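Local coordinates for ferrichrome ABC transporter substrate-binding protein (Staphylococcus pseudintermedius, PDB 5FLY) that probably binds ferrichrome-type iron siderophores outside the cell and delivers them to an ABC transporter for uptake, at residues 47-50 against 51-55; 146-149 against 150-154. All coordinates share one frame; numbering follows the deposited sequence.

Contact 1 (47-50 with 51-55) and contact 2 (146-149 with 150-154) are both local: contact 1 is a turn after a strand, contact 2 the last turn and end of a helix. They do not touch. Their centres are 37 Å apart and their nearest atoms about 24 Å. They lie on opposite sides of the chain's centre. Contact 1 leaves a strand of the parallel sheet that contains 28-30 and 84-88. Contact 2 ends helix 127-152, which leads into strand 158-164 of the second large sheet. A polyethylene glycol molecule (7PG) occupies a pocket lined by residues such as Tyr108, Glu162 and Trp258. In contact 1 the Gln52 side chain is about 5 Å from 7PG.

Contact 1: 47-50 against 51-55; sequences VGVS and DQVDQ
The carbonyl of Ser50 is the flat group that Val53 meets. One face carries the backbone N of Gln52, the N of Val53 and Ser50's own OG. The carbonyl oxygen of Val49 lies over the other face. Beyond the oxygen comes a methyl group, Val53 CG2, at 3.3 Å from Ser50 O. The second flat group is the amide of Gln52. Its NE2 is 3.8 Å from Ser50 OG, which is a touch and not a hydrogen bond.

Two hydrogen bonds shape the turn. Val53 N donates a hydrogen bond to Ser50 O at 3.2 Å. The bond is nearly straight, at 173°, but the donor stands 49° out of the carbonyl plane. Gln52 N donates to Ser50 OG at 3.0 Å. Ser50 chi1 is 169°, with OG opposite its own N and beside the carbonyl carbon. From there it faces forward to Gln52 N. Ser50 therefore receives one bond on its side chain and one on its carbonyl.

The OG bond makes an ST turn, and the carbonyl bond opens a 3-10 segment. Together they turn the chain where strand 46-50 of the parallel sheet ends, on the way to helix 57-62. Gln52 CB also rests on Ser50 OG, at 3.3 Å.

The apolar side is made by two valines. They reach toward each other tip to tip, Val49 CG2 to Val53 CG1 at 3.6 Å. A second pair, Val49 CG1 and Val53 CG2, is looser at 4.0 Å. Both valines are buried. Ala36 of helix 36-41 and Lys68 of strand 68-69 touch both of them, and Leu59 of helix 57-62 packs on Val53. The Gln52 side chain touches Pro33 and comes within about 5 Å of the bound glycol.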
loop_
_atom_site.group_PDB
_atom_site.type_symbol
_atom_site.label_atom_id
_atom_site.label_comp_id
_atom_site.label_asym_id
_atom_site.label_seq_id
_atom_site.Cartn_x
_atom_site.Cartn_y
_atom_site.Cartn_z
ATOM N N VAL A 47 16.671 -8.538 9.489
ATOM C CA VAL A 47 17.010 -9.929 9.772
ATOM C C VAL A 47 15.796 -10.852 9.841
ATOM O O VAL A 47 15.945 -12.059 9.944
ATOM C CB VAL A 47 17.802 -10.067 11.097
ATOM C CG1 VAL A 47 19.162 -9.376 10.986
ATOM C CG2 VAL A 47 17.011 -9.520 12.285
ATOM N N GLY A 48 14.591 -10.299 9.794
ATOM C CA GLY A 48 13.387 -11.119 9.744
ATOM C C GLY A 48 12.294 -10.303 9.110
ATOM O O GLY A 48 12.257 -9.090 9.297
ATOM N N VAL A 49 11.422 -10.953 8.349
ATOM C CA VAL A 49 10.316 -10.247 7.707
ATOM C C VAL A 49 9.079 -11.147 7.679
ATOM O O VAL A 49 9.182 -12.369 7.534
ATOM C CB VAL A 49 10.705 -9.774 6.271
ATOM C CG1 VAL A 49 10.984 -10.948 5.342
ATOM C CG2 VAL A 49 9.633 -8.852 5.698
ATOM N N SER A 50 7.913 -10.530 7.835
ATOM C CA SER A 50 6.643 -11.244 7.722
ATOM C C SER A 50 6.615 -12.154 6.504
ATOM O O SER A 50 7.037 -11.752 5.410
ATOM C CB SER A 50 5.487 -10.260 7.633
ATOM O OG SER A 50 4.300 -10.938 7.270
ATOM N N ASP A 51 6.103 -13.369 6.668
ATOM C CA ASP A 51 6.050 -14.274 5.535
ATOM C C ASP A 51 5.009 -13.798 4.514
ATOM O O ASP A 51 4.921 -14.357 3.417
ATOM C CB ASP A 51 5.780 -15.725 5.977
ATOM C CG ASP A 51 4.450 -15.910 6.685
ATOM O OD1 ASP A 51 3.559 -15.046 6.599
ATOM O OD2 ASP A 51 4.303 -16.973 7.326
ATOM N N GLN A 52 4.246 -12.755 4.848
ATOM C CA GLN A 52 3.282 -12.216 3.895
ATOM C C GLN A 52 3.965 -11.593 2.680
ATOM O O GLN A 52 3.343 -11.451 1.633
ATOM C CB GLN A 52 2.376 -11.176 4.560
ATOM C CG GLN A 52 1.352 -11.778 5.490
ATOM C CD GLN A 52 0.372 -10.736 5.997
ATOM O OE1 GLN A 52 -0.580 -10.353 5.298
ATOM N NE2 GLN A 52 0.604 -10.262 7.209
ATOM N N VAL A 53 5.236 -11.208 2.799
ATOM C CA VAL A 53 5.895 -10.572 1.657
ATOM C C VAL A 53 6.047 -11.555 0.499
ATOM O O VAL A 53 6.116 -11.151 -0.660
ATOM C CB VAL A 53 7.295 -9.983 2.013
ATOM C CG1 VAL A 53 7.165 -8.917 3.107
ATOM C CG2 VAL A 53 8.289 -11.049 2.416
ATOM N N ASP A 54 6.054 -12.847 0.800
ATOM C CA ASP A 54 6.229 -13.840 -0.250
ATOM C C ASP A 54 5.003 -13.980 -1.141
ATOM O O ASP A 54 5.099 -14.554 -2.229
ATOM C CB ASP A 54 6.600 -15.184 0.358
ATOM C CG ASP A 54 8.093 -15.281 0.662
ATOM O OD1 ASP A 54 8.854 -14.404 0.189
ATOM O OD2 ASP A 54 8.495 -16.234 1.367
ATOM N N GLN A 55 3.871 -13.446 -0.699
ATOM C CA GLN A 55 2.660 -13.495 -1.501
ATOM C C GLN A 55 2.599 -12.363 -2.529
ATOM O O GLN A 55 1.768 -12.406 -3.428
ATOM C CB GLN A 55 1.437 -13.473 -0.593
ATOM C CG GLN A 55 1.234 -14.806 0.120
ATOM C CD GLN A 55 1.063 -14.654 1.612
ATOM O OE1 GLN A 55 0.217 -13.887 2.082
ATOM N NE2 GLN A 55 1.856 -15.400 2.370
#

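Contact 2: 146-149 against 150-154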
loop_
_atom_site.group_PDB
_atom_site.type_symbol
_atom_site.label_atom_id
_atom_site.label_comp_id
_atom_site.label_asym_id
_atom_site.label_seq_id
_atom_site.Cartn_x
_atom_site.Cartn_y
_atom_site.Cartn_z
ATOM N N LYS A 146 -0.066 14.395 -16.501
ATOM C CA LYS A 146 -0.368 15.209 -17.665
ATOM C C LYS A 146 -0.651 14.329 -18.878
ATOM O O LYS A 146 -1.581 14.615 -19.645
ATOM C CB LYS A 146 0.780 16.163 -17.966
ATOM C CG LYS A 146 1.051 17.170 -16.864
ATOM C CD LYS A 146 2.329 17.952 -17.124
ATOM C CE LYS A 146 2.649 18.885 -15.974
ATOM N NZ LYS A 146 3.968 19.535 -16.168
ATOM N N ASP A 147 0.145 13.273 -19.049
ATOM C CA ASP A 147 -0.011 12.358 -20.184
ATOM C C ASP A 147 -1.362 11.646 -20.121
ATOM O O ASP A 147 -2.055 11.509 -21.131
ATOM C CB ASP A 147 1.093 11.304 -20.231
ATOM C CG ASP A 147 2.485 11.894 -20.402
ATOM O OD1 ASP A 147 2.605 13.047 -20.859
ATOM O OD2 ASP A 147 3.469 11.191 -20.078
ATOM N N ILE A 148 -1.710 11.156 -18.933
ATOM C CA ILE A 148 -2.972 10.441 -18.740
ATOM C C ILE A 148 -4.191 11.356 -18.871
ATOM O O ILE A 148 -5.178 10.999 -19.506
ATOM C CB ILE A 148 -3.000 9.744 -17.355
ATOM C CG1 ILE A 148 -1.944 8.635 -17.309
ATOM C CG2 ILE A 148 -4.378 9.156 -17.059
ATOM C CD1 ILE A 148 -1.564 8.211 -15.887
ATOM N N LYS A 149 -4.134 12.548 -18.298
ATOM C CA LYS A 149 -5.285 13.442 -18.351
ATOM C C LYS A 149 -5.491 14.005 -19.764
ATOM O O LYS A 149 -6.618 14.284 -20.175
ATOM C CB LYS A 149 -5.125 14.571 -17.325
ATOM C CG LYS A 149 -5.374 14.093 -15.894
ATOM C CD LYS A 149 -5.261 15.191 -14.851
ATOM C CE LYS A 149 -5.564 14.647 -13.471
ATOM N NZ LYS A 149 -5.507 15.700 -12.427
ATOM N N ALA A 150 -4.409 14.140 -20.515
ATOM C CA ALA A 150 -4.513 14.575 -21.906
ATOM C C ALA A 150 -5.230 13.510 -22.739
ATOM O O ALA A 150 -5.954 13.828 -23.686
ATOM C CB ALA A 150 -3.133 14.851 -22.480
ATOM N N HIS A 151 -5.024 12.246 -22.374
ATOM C CA HIS A 151 -5.603 11.134 -23.118
ATOM C C HIS A 151 -7.061 10.893 -22.739
ATOM O O HIS A 151 -7.921 10.699 -23.607
ATOM C CB HIS A 151 -4.790 9.859 -22.880
ATOM C CG HIS A 151 -5.337 8.666 -23.596
ATOM N ND1 HIS A 151 -5.460 8.617 -24.969
ATOM C CD2 HIS A 151 -5.815 7.487 -23.130
ATOM C CE1 HIS A 151 -5.988 7.455 -25.316
ATOM N NE2 HIS A 151 -6.209 6.752 -24.220
ATOM N N LEU A 152 -7.347 10.925 -21.442
ATOM C CA LEU A 152 -8.670 10.540 -20.951
ATOM C C LEU A 152 -9.591 11.711 -20.584
ATOM O O LEU A 152 -10.825 11.559 -20.580
ATOM C CB LEU A 152 -8.507 9.623 -19.731
ATOM C CG LEU A 152 -7.829 8.270 -19.966
ATOM C CD1 LEU A 152 -7.664 7.534 -18.633
ATOM C CD2 LEU A 152 -8.612 7.402 -20.963
ATOM N N GLY A 153 -9.004 12.865 -20.275
ATOM C CA GLY A 153 -9.758 14.018 -19.804
ATOM C C GLY A 153 -9.304 14.478 -18.426
ATOM O O GLY A 153 -8.999 13.658 -17.557
ATOM N N ASP A 154 -9.259 15.791 -18.221
ATOM C CA ASP A 154 -8.755 16.356 -16.970
ATOM C C ASP A 154 -9.562 15.982 -15.728
ATOM O O ASP A 154 -9.006 15.941 -14.631
ATOM C CB ASP A 154 -8.695 17.881 -17.065
ATOM C CG ASP A 154 -7.711 18.360 -18.106
ATOM O OD1 ASP A 154 -6.697 17.664 -18.344
ATOM O OD2 ASP A 154 -7.953 19.437 -18.687
HETATM O O HOH W 1 -7.528 17.582 -13.272
#
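Ala150 N bonds to Lys146 O at 3.0 Å, one turn back along the helix. The donor is tilted 31° from that carbonyl plane. Ala150 CB sits close to the same oxygen.

His151 is held less firmly by the backbone. Its N makes two weak bonds, to Asp147 O and to Ile148 O. Its CB lies near both oxygens, and the ring leads away to hydrogen-bond Leu279 O through NE2.

Leu152 N returns to Ile148 O at 2.9 Å, nearly along the C=O axis. Ile148 O thus takes this bond and the weak one from His151. The two side chains run side by side, Leu152 CD1 to Ile148 CG2 at 4.0 Å. Both pack on Leu276 of helix 262-278.

Gly153 has phi 121°, a value that suits glycine, and it breaks the helix. Its N still reaches Lys149 O at 2.8 Å, from 35° out of the carbonyl plane.

Asp154 turns back beside Lys149, with OD1 3.6 Å from Lys149 CB. The charged ends do not pair: Lys149 NZ is 6.3 Å from Asp154 OD1. The extended lysine runs past the Asp154 carbonyl instead. One water links the two, accepting from Lys149 NZ and donating to Asp154 O at 2.6 Å. Lys149 NZ also bonds Gly187 O.

This is a glycine-terminated helix C-terminus. Here it closes helix 127-152, the long helix that joins the two lobes in class III solute-binding proteins.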